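PDB 2GIA: mitochondrial RNA-binding protein 2 from Trypanosoma brucei, which probably binds guide RNA and mRNA, working in a complex with MRP1 as an RNA matchmaker in mitochondrial RNA editing. Local coordinates for residues D[75-80]-D[88-93]; D[99-104]-D[116-121]; D[136-141]-D[165-170]. All blocks are in the same frame, centred on the assembly; numbering follows the deposited sequence.

The three contacts follow one another along the chain, each closing before the next opens. Contact 1 is the loop end of the hairpin 70-78/89-97 in the first sheet. Contacts 2 and 3 both belong to the second sheet: contact 2 sets helix 101-109 on its edge strand 116-119, and contact 3 pairs strands 137-145 and 160-168. The centres of contacts 1 and 3 are about 17 Å apart, yet they touch where Tyr75 CE2 meets Val166 CG2 at 3.9 Å, packing one sheet on the other. Contacts 2 and 3 lie about 16 Å apart between centres. Contacts 1 and 2 are about 24 Å apart between centres and do not touch.

Contact 1: D[75-80]-D[88-93]; sequences YHRQAR and KAERVV
Tyr75 pairs with Val93 and Val92 at once. Its N gives a bond to Val93 O at 2.8 Å. Its O takes two donors, Val92 N at 2.8 Å and Val93 N at 3.2 Å. The Tyr75 ring meets Val92 CB with its edge, and its CB rests on Val93 CG1. The ring also meets those of Trp164 and His60. Val92 and Val93 both face Tyr75, so the register slips by one residue before His76: a classic beta bulge in the antiparallel hairpin 70-78/89-97. His76 then faces Arg91, with CG of Arg91 over one face of the imidazole. The ring plane and the guanidinium are 72° apart. Beyond it Arg77 and Glu90 exchange backbone bonds, N to O, of 3.1 Å each way. Arg77 CG sits between the backbone N and the carbonyl carbon (chi1 63°). From there the extended chain crosses Val92 at about a right angle, with CD 3.6 Å from Val92 CG2. Gln78 turns its side chain from the partner strand, and its OE1 bonds to Asn52 N. Ala79 N points at Lys88 O; at 2.5 Å the bond length is doubtful. Arg80 leaves the pairing and bonds through NH1 to Asn87 O.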
ATOM      1  N   TYR D  75      17.248  -4.827  21.193  1.00 27.00           N
ATOM      2  CA  TYR D  75      16.592  -4.906  22.489  1.00 26.74           C
ATOM      3  C   TYR D  75      17.333  -4.116  23.582  1.00 31.22           C
ATOM      4  O   TYR D  75      18.559  -4.252  23.741  1.00 35.12           O
ATOM      5  CB  TYR D  75      16.453  -6.360  22.904  1.00 34.34           C
ATOM      6  CG  TYR D  75      15.755  -6.519  24.220  1.00 34.90           C
ATOM      7  CD1 TYR D  75      16.478  -6.517  25.415  1.00 44.06           C
ATOM      8  CD2 TYR D  75      14.361  -6.652  24.283  1.00 31.76           C
ATOM      9  CE1 TYR D  75      15.837  -6.641  26.640  1.00 39.08           C
ATOM     10  CE2 TYR D  75      13.710  -6.792  25.499  1.00 30.61           C
ATOM     11  CZ  TYR D  75      14.458  -6.783  26.680  1.00 40.92           C
ATOM     12  OH  TYR D  75      13.825  -6.908  27.892  1.00 37.51           O
ATOM     13  N   HIS D  76      16.580  -3.297  24.314  1.00 33.80           N
ATOM     14  CA  HIS D  76      17.100  -2.446  25.387  1.00 35.18           C
ATOM     15  C   HIS D  76      16.368  -2.672  26.715  1.00 38.58           C
ATOM     16  O   HIS D  76      15.172  -2.960  26.727  1.00 33.44           O
ATOM     17  CB  HIS D  76      16.897  -0.965  25.072  1.00 34.02           C
ATOM     18  CG  HIS D  76      17.348  -0.559  23.707  1.00 34.05           C
ATOM     19  ND1 HIS D  76      18.366   0.340  23.504  1.00 33.78           N
ATOM     20  CD2 HIS D  76      16.884  -0.888  22.478  1.00 30.60           C
ATOM     21  CE1 HIS D  76      18.509   0.555  22.209  1.00 34.52           C
ATOM     22  NE2 HIS D  76      17.621  -0.179  21.564  1.00 34.89           N
ATOM     23  N   ARG D  77      17.089  -2.501  27.828  1.00 41.11           N
ATOM     24  CA  ARG D  77      16.491  -2.593  29.163  1.00 39.33           C
ATOM     25  C   ARG D  77      16.317  -1.146  29.603  1.00 38.90           C
ATOM     26  O   ARG D  77      17.090  -0.286  29.193  1.00 41.85           O
ATOM     27  CB  ARG D  77      17.436  -3.302  30.134  1.00 51.79           C
ATOM     28  CG  ARG D  77      18.726  -2.540  30.344  1.00 55.11           C
ATOM     29  CD  ARG D  77      19.799  -3.407  31.004  1.00 68.17           C
ATOM     30  NE  ARG D  77      21.093  -2.729  30.968  1.00 67.32           N
ATOM     31  CZ  ARG D  77      22.255  -3.347  30.806  1.00 70.48           C
ATOM     32  NH1 ARG D  77      22.294  -4.673  30.675  1.00 73.29           N
ATOM     33  NH2 ARG D  77      23.375  -2.636  30.739  1.00 73.73           N
ATOM     34  N   GLN D  78      15.302  -0.863  30.415  1.00 45.08           N
ATOM     35  CA  GLN D  78      15.081   0.505  30.880  1.00 47.15           C
ATOM     36  C   GLN D  78      16.264   0.841  31.783  1.00 54.40           C
ATOM     37  O   GLN D  78      16.639   0.020  32.610  1.00 50.05           O
ATOM     38  CB  GLN D  78      13.770   0.596  31.664  1.00 40.84           C
ATOM     39  CG  GLN D  78      13.387   2.022  32.085  1.00 41.31           C
ATOM     40  CD  GLN D  78      11.921   2.140  32.443  1.00 47.92           C
ATOM     41  OE1 GLN D  78      11.175   1.161  32.370  1.00 46.28           O
ATOM     42  NE2 GLN D  78      11.493   3.341  32.827  1.00 47.73           N
ATOM     43  N   ALA D  79      16.866   2.018  31.601  1.00 56.86           N
ATOM     44  CA  ALA D  79      18.016   2.427  32.410  1.00 65.74           C
ATOM     45  C   ALA D  79      17.584   3.074  33.723  1.00 70.25           C
ATOM     46  O   ALA D  79      17.804   2.524  34.802  1.00 76.92           O
ATOM     47  CB  ALA D  79      18.893   3.392  31.628  1.00 66.51           C
ATOM     48  N   ARG D  80      16.982   4.250  33.625  1.00 71.41           N
ATOM     49  CA  ARG D  80      16.507   4.967  34.798  1.00 71.85           C
ATOM     50  C   ARG D  80      15.040   5.305  34.580  1.00 72.52           C
ATOM     51  O   ARG D  80      14.545   5.228  33.457  1.00 70.57           O
ATOM     52  CB  ARG D  80      17.310   6.253  35.002  1.00 74.43           C
ATOM     53  CG  ARG D  80      17.285   7.202  33.812  1.00 75.53           C
ATOM     54  CD  ARG D  80      18.549   7.081  32.989  1.00 77.21           C
ATOM     55  NE  ARG D  80      19.677   7.790  33.582  1.00 75.39           N
ATOM     56  CZ  ARG D  80      20.905   7.786  33.069  1.00 79.29           C
ATOM     57  NH1 ARG D  80      21.159   7.105  31.955  1.00 73.43           N
ATOM     58  NH2 ARG D  80      21.876   8.471  33.662  1.00 78.91           N
ATOM     59  N   LYS D  88      17.215   6.900  28.965  1.00 64.87           N
ATOM     60  CA  LYS D  88      16.290   5.980  29.613  1.00 60.98           C
ATOM     61  C   LYS D  88      16.480   4.506  29.236  1.00 57.10           C
ATOM     62  O   LYS D  88      15.957   3.621  29.909  1.00 61.00           O
ATOM     63  CB  LYS D  88      14.840   6.400  29.335  1.00 59.39           C
ATOM     64  CG  LYS D  88      14.335   7.508  30.249  1.00 63.02           C
ATOM     65  CD  LYS D  88      15.174   8.755  30.102  1.00 65.47           C
ATOM     66  CE  LYS D  88      14.675   9.877  30.982  1.00 63.83           C
ATOM     67  NZ  LYS D  88      15.386  11.135  30.637  1.00 62.98           N
ATOM     68  N   ALA D  89      17.228   4.229  28.177  1.00 51.27           N
ATOM     69  CA  ALA D  89      17.436   2.847  27.789  1.00 51.73           C
ATOM     70  C   ALA D  89      18.887   2.542  27.408  1.00 51.75           C
ATOM     71  O   ALA D  89      19.634   3.428  26.989  1.00 48.24           O
ATOM     72  CB  ALA D  89      16.484   2.480  26.631  1.00 45.78           C
ATOM     73  N   GLU D  90      19.267   1.275  27.559  1.00 48.58           N
ATOM     74  CA  GLU D  90      20.605   0.817  27.242  1.00 48.55           C
ATOM     75  C   GLU D  90      20.457  -0.466  26.431  1.00 45.31           C
ATOM     76  O   GLU D  90      19.816  -1.408  26.881  1.00 47.18           O
ATOM     77  CB  GLU D  90      21.398   0.534  28.528  1.00 55.77           C
ATOM     78  CG  GLU D  90      22.768   1.218  28.560  1.00 72.01           C
ATOM     79  CD  GLU D  90      23.589   0.968  27.294  1.00 77.82           C
ATOM     80  OE1 GLU D  90      24.072  -0.175  27.101  1.00 80.07           O
ATOM     81  OE2 GLU D  90      23.740   1.921  26.486  1.00 82.05           O
ATOM     82  N   ARG D  91      21.054  -0.493  25.240  1.00 43.67           N
ATOM     83  CA  ARG D  91      20.962  -1.646  24.345  1.00 40.35           C
ATOM     84  C   ARG D  91      21.706  -2.845  24.915  1.00 42.34           C
ATOM     85  O   ARG D  91      22.910  -2.798  25.164  1.00 44.52           O
ATOM     86  CB  ARG D  91      21.517  -1.252  22.986  1.00 42.69           C
ATOM     87  CG  ARG D  91      21.463  -2.295  21.877  1.00 48.80           C
ATOM     88  CD  ARG D  91      21.868  -1.586  20.589  1.00 52.73           C
ATOM     89  NE  ARG D  91      22.583  -2.423  19.636  1.00 63.03           N
ATOM     90  CZ  ARG D  91      23.783  -2.951  19.843  1.00 66.68           C
ATOM     91  NH1 ARG D  91      24.425  -2.740  20.983  1.00 71.34           N
ATOM     92  NH2 ARG D  91      24.349  -3.689  18.899  1.00 70.32           N
ATOM     93  N   VAL D  92      20.971  -3.923  25.113  1.00 36.50           N
ATOM     94  CA  VAL D  92      21.516  -5.145  25.679  1.00 40.83           C
ATOM     95  C   VAL D  92      21.921  -6.137  24.614  1.00 43.49           C
ATOM     96  O   VAL D  92      22.963  -6.808  24.719  1.00 41.10           O
ATOM     97  CB  VAL D  92      20.477  -5.813  26.607  1.00 43.41           C
ATOM     98  CG1 VAL D  92      20.940  -7.203  26.991  1.00 55.10           C
ATOM     99  CG2 VAL D  92      20.269  -4.968  27.840  1.00 50.35           C
ATOM    100  N   VAL D  93      21.108  -6.234  23.569  1.00 37.58           N
ATOM    101  CA  VAL D  93      21.396  -7.184  22.508  1.00 40.40           C
ATOM    102  C   VAL D  93      20.759  -6.781  21.179  1.00 43.99           C
ATOM    103  O   VAL D  93      19.706  -6.141  21.160  1.00 41.12           O
ATOM    104  CB  VAL D  93      20.925  -8.600  22.928  1.00 40.60           C
ATOM    105  CG1 VAL D  93      19.423  -8.618  23.144  1.00 47.70           C
ATOM    106  CG2 VAL D  93      21.351  -9.610  21.892  1.00 46.11           C
TER

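Contact 2: D[99-104]-D[116-121]; sequences AVYTAR and VEVHSR
His119 NE2 gives a hydrogen bond to Glu117 OE1 within the 116-121 segment; at 2.5 Å it is very short, and the exact length is doubtful. Both residues also meet the Tyr101 side chain, through their backbone atoms. The contact itself is mainly apolar. Tyr101 carries most of it. CG of Tyr101 stands beside the backbone N, opposite the carbonyl carbon (chi1 -80°), which turns the ring toward strand 116-119, crossing Val118 at a slant. Val118 holds the ring with both methyls. Its CG2 lies over one face, offset toward the rim and 4.1 Å from CE1 of Tyr101. Its CG1 meets CZ of Tyr101 at 3.8 Å. On the strand backbone, Glu117 O comes within 3.5 Å of Tyr101 CE1. The phenol oxygen ends near Val118 CA and the His119 N. That N is buried and has no partner in the model. The arrangement lays the helix that follows the first four-stranded sheet against the first strand of the second, consistent with the repeated sheet-then-helix plan of Whirly-like proteins. One turn further along the helix, Arg104 CB packs on Val116 CG2 at 3.6 Å. The rest of the Arg104 chain is extended and leads away from the strand; the residue packs on His130 of the mitochondrial RNA-binding protein 1 chain. Val116 and Val118 are further covered by Phe105 of the same helix.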
ATOM      1  N   ALA D  99      17.239 -10.986   4.965  1.00 29.87           N
ATOM      2  CA  ALA D  99      16.056 -10.745   4.166  1.00 33.43           C
ATOM      3  C   ALA D  99      15.125 -11.928   4.010  1.00 41.07           C
ATOM      4  O   ALA D  99      13.919 -11.748   3.899  1.00 34.78           O
ATOM      5  CB  ALA D  99      16.455 -10.220   2.800  1.00 38.10           C
ATOM      6  N   VAL D 100      15.664 -13.139   4.012  1.00 35.51           N
ATOM      7  CA  VAL D 100      14.811 -14.307   3.848  1.00 37.60           C
ATOM      8  C   VAL D 100      13.770 -14.460   4.958  1.00 37.43           C
ATOM      9  O   VAL D 100      12.721 -15.078   4.734  1.00 39.28           O
ATOM     10  CB  VAL D 100      15.653 -15.610   3.750  1.00 45.84           C
ATOM     11  CG1 VAL D 100      16.418 -15.836   5.055  1.00 42.82           C
ATOM     12  CG2 VAL D 100      14.751 -16.798   3.449  1.00 46.36           C
ATOM     13  N   TYR D 101      14.033 -13.925   6.151  1.00 25.46           N
ATOM     14  CA  TYR D 101      13.051 -14.044   7.227  1.00 25.65           C
ATOM     15  C   TYR D 101      11.842 -13.097   7.091  1.00 22.98           C
ATOM     16  O   TYR D 101      10.849 -13.276   7.771  1.00 26.07           O
ATOM     17  CB  TYR D 101      13.696 -13.743   8.578  1.00 32.25           C
ATOM     18  CG  TYR D 101      14.475 -14.891   9.153  1.00 41.59           C
ATOM     19  CD1 TYR D 101      13.823 -16.064   9.551  1.00 47.01           C
ATOM     20  CD2 TYR D 101      15.867 -14.837   9.250  1.00 44.46           C
ATOM     21  CE1 TYR D 101      14.533 -17.171  10.022  1.00 40.33           C
ATOM     22  CE2 TYR D 101      16.601 -15.950   9.732  1.00 49.85           C
ATOM     23  CZ  TYR D 101      15.917 -17.111  10.109  1.00 53.54           C
ATOM     24  OH  TYR D 101      16.602 -18.223  10.560  1.00 60.71           O
ATOM     25  N   THR D 102      11.911 -12.092   6.232  1.00 24.90           N
ATOM     26  CA  THR D 102      10.784 -11.153   6.182  1.00 23.63           C
ATOM     27  C   THR D 102       9.461 -11.817   5.878  1.00 20.60           C
ATOM     28  O   THR D 102       8.461 -11.645   6.621  1.00 19.45           O
ATOM     29  CB  THR D 102      11.067 -10.047   5.176  1.00 25.66           C
ATOM     30  OG1 THR D 102      12.329  -9.466   5.520  1.00 24.11           O
ATOM     31  CG2 THR D 102       9.950  -8.933   5.234  1.00 18.97           C
ATOM     32  N   ALA D 103       9.437 -12.586   4.799  1.00 20.90           N
ATOM     33  CA  ALA D 103       8.223 -13.271   4.416  1.00 22.72           C
ATOM     34  C   ALA D 103       7.776 -14.286   5.472  1.00 28.73           C
ATOM     35  O   ALA D 103       6.577 -14.536   5.591  1.00 21.98           O
ATOM     36  CB  ALA D 103       8.421 -13.961   3.035  1.00 24.62           C
ATOM     37  N   ARG D 104       8.709 -14.877   6.244  1.00 27.40           N
ATOM     38  CA  ARG D 104       8.305 -15.860   7.284  1.00 23.15           C
ATOM     39  C   ARG D 104       7.629 -15.193   8.467  1.00 19.90           C
ATOM     40  O   ARG D 104       6.711 -15.762   9.044  1.00 24.98           O
ATOM     41  CB  ARG D 104       9.510 -16.670   7.805  1.00 25.99           C
ATOM     42  CG  ARG D 104      10.065 -17.612   6.693  1.00 28.43           C
ATOM     43  CD  ARG D 104      11.258 -18.430   7.209  1.00 36.61           C
ATOM     44  NE  ARG D 104      11.794 -19.305   6.174  1.00 35.81           N
ATOM     45  CZ  ARG D 104      11.437 -20.579   5.988  1.00 51.36           C
ATOM     46  NH1 ARG D 104      10.525 -21.175   6.767  1.00 41.08           N
ATOM     47  NH2 ARG D 104      12.018 -21.276   5.017  1.00 53.30           N
ATOM     48  N   VAL D 116       7.483 -18.887  13.429  1.00 27.27           N
ATOM     49  CA  VAL D 116       8.694 -18.701  12.652  1.00 26.81           C
ATOM     50  C   VAL D 116       9.822 -18.809  13.676  1.00 31.34           C
ATOM     51  O   VAL D 116       9.760 -18.184  14.734  1.00 31.98           O
ATOM     52  CB  VAL D 116       8.791 -17.317  11.921  1.00 30.75           C
ATOM     53  CG1 VAL D 116       8.591 -16.140  12.899  1.00 25.68           C
ATOM     54  CG2 VAL D 116      10.161 -17.193  11.268  1.00 29.77           C
ATOM     55  N   GLU D 117      10.830 -19.617  13.362  1.00 34.36           N
ATOM     56  CA  GLU D 117      11.988 -19.819  14.242  1.00 35.61           C
ATOM     57  C   GLU D 117      13.243 -19.240  13.629  1.00 32.83           C
ATOM     58  O   GLU D 117      13.487 -19.399  12.441  1.00 37.18           O
ATOM     59  CB  GLU D 117      12.232 -21.307  14.477  1.00 39.23           C
ATOM     60  CG  GLU D 117      11.199 -21.961  15.363  1.00 46.81           C
ATOM     61  CD  GLU D 117      11.578 -23.392  15.694  1.00 56.88           C
ATOM     62  OE1 GLU D 117      12.777 -23.630  15.943  1.00 59.83           O
ATOM     63  OE2 GLU D 117      10.689 -24.269  15.714  1.00 54.83           O
ATOM     64  N   VAL D 118      14.035 -18.553  14.440  1.00 36.08           N
ATOM     65  CA  VAL D 118      15.294 -17.984  13.979  1.00 38.36           C
ATOM     66  C   VAL D 118      16.379 -18.705  14.800  1.00 42.69           C
ATOM     67  O   VAL D 118      16.314 -18.715  16.030  1.00 40.51           O
ATOM     68  CB  VAL D 118      15.376 -16.473  14.300  1.00 41.58           C
ATOM     69  CG1 VAL D 118      16.623 -15.881  13.674  1.00 39.65           C
ATOM     70  CG2 VAL D 118      14.096 -15.757  13.829  1.00 41.91           C
ATOM     71  N   HIS D 119      17.353 -19.307  14.119  1.00 50.11           N
ATOM     72  CA  HIS D 119      18.453 -20.032  14.785  1.00 55.27           C
ATOM     73  C   HIS D 119      19.807 -19.578  14.273  1.00 57.26           C
ATOM     74  O   HIS D 119      20.059 -19.577  13.069  1.00 59.95           O
ATOM     75  CB  HIS D 119      18.357 -21.549  14.550  1.00 51.80           C
ATOM     76  CG  HIS D 119      17.114 -22.175  15.102  1.00 47.84           C
ATOM     77  ND1 HIS D 119      16.892 -22.329  16.455  1.00 49.78           N
ATOM     78  CD2 HIS D 119      16.016 -22.668  14.482  1.00 48.31           C
ATOM     79  CE1 HIS D 119      15.712 -22.890  16.643  1.00 50.57           C
ATOM     80  NE2 HIS D 119      15.159 -23.106  15.463  1.00 47.72           N
ATOM     81  N   SER D 120      20.671 -19.202  15.213  1.00 65.05           N
ATOM     82  CA  SER D 120      22.036 -18.753  14.943  1.00 66.37           C
ATOM     83  C   SER D 120      22.897 -19.191  16.120  1.00 66.89           C
ATOM     84  O   SER D 120      22.388 -19.770  17.080  1.00 67.14           O
ATOM     85  CB  SER D 120      22.093 -17.230  14.820  1.00 64.36           C
ATOM     86  OG  SER D 120      21.667 -16.825  13.534  1.00 76.23           O
ATOM     87  N   ARG D 121      24.197 -18.920  16.047  1.00 71.13           N
ATOM     88  CA  ARG D 121      25.091 -19.294  17.139  1.00 73.78           C
ATOM     89  C   ARG D 121      25.070 -18.226  18.219  1.00 72.23           C
ATOM     90  O   ARG D 121      25.773 -18.322  19.231  1.00 75.59           O
ATOM     91  CB  ARG D 121      26.518 -19.523  16.628  1.00 76.93           C
ATOM     92  CG  ARG D 121      26.902 -21.018  16.531  1.00 81.93           C
ATOM     93  CD  ARG D 121      26.805 -21.741  17.897  1.00 86.14           C
ATOM     94  NE  ARG D 121      25.422 -21.929  18.356  1.00 92.76           N
ATOM     95  CZ  ARG D 121      25.066 -22.200  19.614  1.00 92.21           C
ATOM     96  NH1 ARG D 121      25.988 -22.318  20.568  1.00 93.21           N
ATOM     97  NH2 ARG D 121      23.784 -22.359  19.922  1.00 89.50           N
TER

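Contact 3: D[136-141]-D[165-170]; sequences TFTLKC and TVEFDV
Thr138 OG1 gives a hydrogen bond to Glu167 OE1, on the syn lone pair of the carboxylate; the 2.5 Å is very short and its exact value doubtful. The two side chains run side by side. The Glu167 chain bends at chi2 (-55°), which folds the carboxylate back over the neighbouring strand. A water lies 2.9 Å from both Glu167 OE1 and Phe137 O, and Asn130 ND2 adds a weak bond to the same OE1. On the same face, Thr138 CG2 meets Thr165 CG2 at 3.6 Å. The other face is apolar. Leu139 CB touches the edge of the Phe168 ring, 3.9 Å from CE2, and packs on Val166. Leu62 of strand 60-67 covers all three. Beneath these side chains the backbones set the register. Phe137 and Phe168 exchange two bonds, and so do Leu139 and Val166; the shortest is Val166 N to Leu139 O at 2.7 Å. Past the strand end, Asp169 N-caps helix 170-187 through OD1 to Glu172 N. Its OD2 bonds to Tyr76 OH of the mitochondrial RNA-binding protein 1 chain. The whole is an antiparallel strand pair whose outer strand, 160-168, leads through Asp169 into helix 170-187, consistent with a Whirly-like fold.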
ATOM      1  N   THR D 136      -2.516 -10.559  18.245  1.00 24.84           N
ATOM      2  CA  THR D 136      -1.388 -10.183  19.124  1.00 25.82           C
ATOM      3  C   THR D 136      -0.358 -11.296  18.966  1.00 23.53           C
ATOM      4  O   THR D 136      -0.698 -12.445  18.665  1.00 26.05           O
ATOM      5  CB  THR D 136      -1.766 -10.025  20.637  1.00 28.42           C
ATOM      6  OG1 THR D 136      -2.178 -11.288  21.172  1.00 31.24           O
ATOM      7  CG2 THR D 136      -2.888  -8.981  20.801  1.00 28.04           C
ATOM      8  N   PHE D 137       0.903 -10.939  19.162  1.00 25.42           N
ATOM      9  CA  PHE D 137       1.980 -11.870  18.924  1.00 22.95           C
ATOM     10  C   PHE D 137       3.053 -11.753  19.978  1.00 27.36           C
ATOM     11  O   PHE D 137       3.095 -10.768  20.716  1.00 23.70           O
ATOM     12  CB  PHE D 137       2.581 -11.589  17.547  1.00 21.15           C
ATOM     13  CG  PHE D 137       1.600 -11.771  16.427  1.00 21.96           C
ATOM     14  CD1 PHE D 137       1.519 -12.982  15.744  1.00 23.59           C
ATOM     15  CD2 PHE D 137       0.690 -10.766  16.114  1.00 24.32           C
ATOM     16  CE1 PHE D 137       0.533 -13.188  14.762  1.00 24.24           C
ATOM     17  CE2 PHE D 137      -0.295 -10.964  15.135  1.00 24.30           C
ATOM     18  CZ  PHE D 137      -0.373 -12.172  14.461  1.00 27.40           C
ATOM     19  N   THR D 138       3.925 -12.764  20.014  1.00 28.47           N
ATOM     20  CA  THR D 138       5.006 -12.800  20.987  1.00 32.47           C
ATOM     21  C   THR D 138       6.372 -13.146  20.404  1.00 26.79           C
ATOM     22  O   THR D 138       6.498 -14.136  19.709  1.00 31.67           O
ATOM     23  CB  THR D 138       4.716 -13.859  22.097  1.00 26.31           C
ATOM     24  OG1 THR D 138       3.504 -13.508  22.775  1.00 31.37           O
ATOM     25  CG2 THR D 138       5.883 -13.880  23.107  1.00 25.81           C
ATOM     26  N   LEU D 139       7.374 -12.315  20.687  1.00 27.23           N
ATOM     27  CA  LEU D 139       8.751 -12.570  20.267  1.00 24.29           C
ATOM     28  C   LEU D 139       9.463 -13.091  21.560  1.00 28.87           C
ATOM     29  O   LEU D 139       9.477 -12.392  22.584  1.00 30.60           O
ATOM     30  CB  LEU D 139       9.449 -11.271  19.805  1.00 27.74           C
ATOM     31  CG  LEU D 139      10.950 -11.393  19.444  1.00 31.02           C
ATOM     32  CD1 LEU D 139      11.121 -12.388  18.342  1.00 28.87           C
ATOM     33  CD2 LEU D 139      11.565 -10.051  19.026  1.00 36.31           C
ATOM     34  N   LYS D 140       9.979 -14.320  21.509  1.00 36.33           N
ATOM     35  CA  LYS D 140      10.696 -14.970  22.640  1.00 38.64           C
ATOM     36  C   LYS D 140      12.070 -15.318  22.099  1.00 36.66           C
ATOM     37  O   LYS D 140      12.182 -15.970  21.054  1.00 38.22           O
ATOM     38  CB  LYS D 140      10.032 -16.283  23.058  1.00 41.92           C
ATOM     39  CG  LYS D 140       8.548 -16.220  23.332  1.00 53.18           C
ATOM     40  CD  LYS D 140       7.957 -17.633  23.286  1.00 58.63           C
ATOM     41  CE  LYS D 140       6.431 -17.664  23.392  1.00 55.69           C
ATOM     42  NZ  LYS D 140       5.967 -19.081  23.254  1.00 62.20           N
ATOM     43  N   CYS D 141      13.116 -14.921  22.813  1.00 38.81           N
ATOM     44  CA  CYS D 141      14.455 -15.164  22.331  1.00 37.48           C
ATOM     45  C   CYS D 141      15.433 -15.490  23.453  1.00 42.96           C
ATOM     46  O   CYS D 141      15.315 -14.976  24.564  1.00 39.65           O
ATOM     47  CB  CYS D 141      14.942 -13.910  21.602  1.00 43.82           C
ATOM     48  SG  CYS D 141      16.604 -14.022  20.856  1.00 53.18           S
ATOM     49  N   THR D 165      11.807 -11.431  26.114  1.00 36.11           N
ATOM     50  CA  THR D 165      10.518 -11.590  25.421  1.00 36.29           C
ATOM     51  C   THR D 165       9.921 -10.218  25.154  1.00 36.63           C
ATOM     52  O   THR D 165       9.992  -9.340  26.022  1.00 30.01           O
ATOM     53  CB  THR D 165       9.466 -12.338  26.306  1.00 37.61           C
ATOM     54  OG1 THR D 165       9.944 -13.641  26.642  1.00 39.23           O
ATOM     55  CG2 THR D 165       8.152 -12.516  25.561  1.00 40.08           C
ATOM     56  N   VAL D 166       9.322 -10.036  23.972  1.00 29.81           N
ATOM     57  CA  VAL D 166       8.663  -8.767  23.657  1.00 30.28           C
ATOM     58  C   VAL D 166       7.264  -9.111  23.154  1.00 29.85           C
ATOM     59  O   VAL D 166       7.119  -9.850  22.184  1.00 27.82           O
ATOM     60  CB  VAL D 166       9.418  -7.953  22.573  1.00 27.95           C
ATOM     61  CG1 VAL D 166       8.619  -6.686  22.210  1.00 27.37           C
ATOM     62  CG2 VAL D 166      10.791  -7.532  23.099  1.00 28.67           C
ATOM     63  N   GLU D 167       6.248  -8.606  23.845  1.00 29.66           N
ATOM     64  CA  GLU D 167       4.861  -8.826  23.479  1.00 31.70           C
ATOM     65  C   GLU D 167       4.460  -7.718  22.486  1.00 29.56           C
ATOM     66  O   GLU D 167       4.830  -6.553  22.652  1.00 30.65           O
ATOM     67  CB  GLU D 167       3.935  -8.708  24.710  1.00 28.72           C
ATOM     68  CG  GLU D 167       4.128  -9.776  25.811  1.00 36.71           C
ATOM     69  CD  GLU D 167       4.009 -11.193  25.286  1.00 40.22           C
ATOM     70  OE1 GLU D 167       3.389 -11.415  24.216  1.00 43.30           O
ATOM     71  OE2 GLU D 167       4.533 -12.102  25.947  1.00 48.44           O
ATOM     72  N   PHE D 168       3.704  -8.086  21.470  1.00 23.79           N
ATOM     73  CA  PHE D 168       3.228  -7.122  20.497  1.00 22.63           C
ATOM     74  C   PHE D 168       1.709  -7.097  20.618  1.00 18.87           C
ATOM     75  O   PHE D 168       1.069  -8.102  20.296  1.00 28.23           O
ATOM     76  CB  PHE D 168       3.590  -7.571  19.072  1.00 20.78           C
ATOM     77  CG  PHE D 168       5.041  -7.387  18.722  1.00 24.96           C
ATOM     78  CD1 PHE D 168       5.437  -6.360  17.852  1.00 20.18           C
ATOM     79  CD2 PHE D 168       6.014  -8.230  19.271  1.00 26.71           C
ATOM     80  CE1 PHE D 168       6.793  -6.184  17.537  1.00 24.04           C
ATOM     81  CE2 PHE D 168       7.375  -8.066  18.971  1.00 27.24           C
ATOM     82  CZ  PHE D 168       7.771  -7.048  18.103  1.00 30.29           C
ATOM     83  N   ASP D 169       1.131  -5.996  21.083  1.00 24.48           N
ATOM     84  CA  ASP D 169      -0.333  -5.922  21.147  1.00 22.28           C
ATOM     85  C   ASP D 169      -0.902  -5.659  19.731  1.00 28.52           C
ATOM     86  O   ASP D 169      -0.172  -5.723  18.743  1.00 25.84           O
ATOM     87  CB  ASP D 169      -0.814  -4.862  22.175  1.00 27.57           C
ATOM     88  CG  ASP D 169      -0.532  -3.413  21.754  1.00 37.99           C
ATOM     89  OD1 ASP D 169      -0.186  -3.149  20.583  1.00 28.19           O
ATOM     90  OD2 ASP D 169      -0.675  -2.513  22.616  1.00 30.06           O
ATOM     91  N   VAL D 170      -2.201  -5.419  19.627  1.00 24.42           N
ATOM     92  CA  VAL D 170      -2.825  -5.227  18.323  1.00 25.80           C
ATOM     93  C   VAL D 170      -2.183  -4.127  17.496  1.00 21.46           C
ATOM     94  O   VAL D 170      -1.985  -4.306  16.300  1.00 23.69           O
ATOM     95  CB  VAL D 170      -4.312  -4.917  18.444  1.00 32.88           C
ATOM     96  CG1 VAL D 170      -4.910  -4.666  17.068  1.00 26.59           C
ATOM     97  CG2 VAL D 170      -5.003  -6.069  19.096  1.00 31.77           C
TER
HETATM   98  O   HOH W   1       1.330 -10.007  22.831  1.00 30.01           O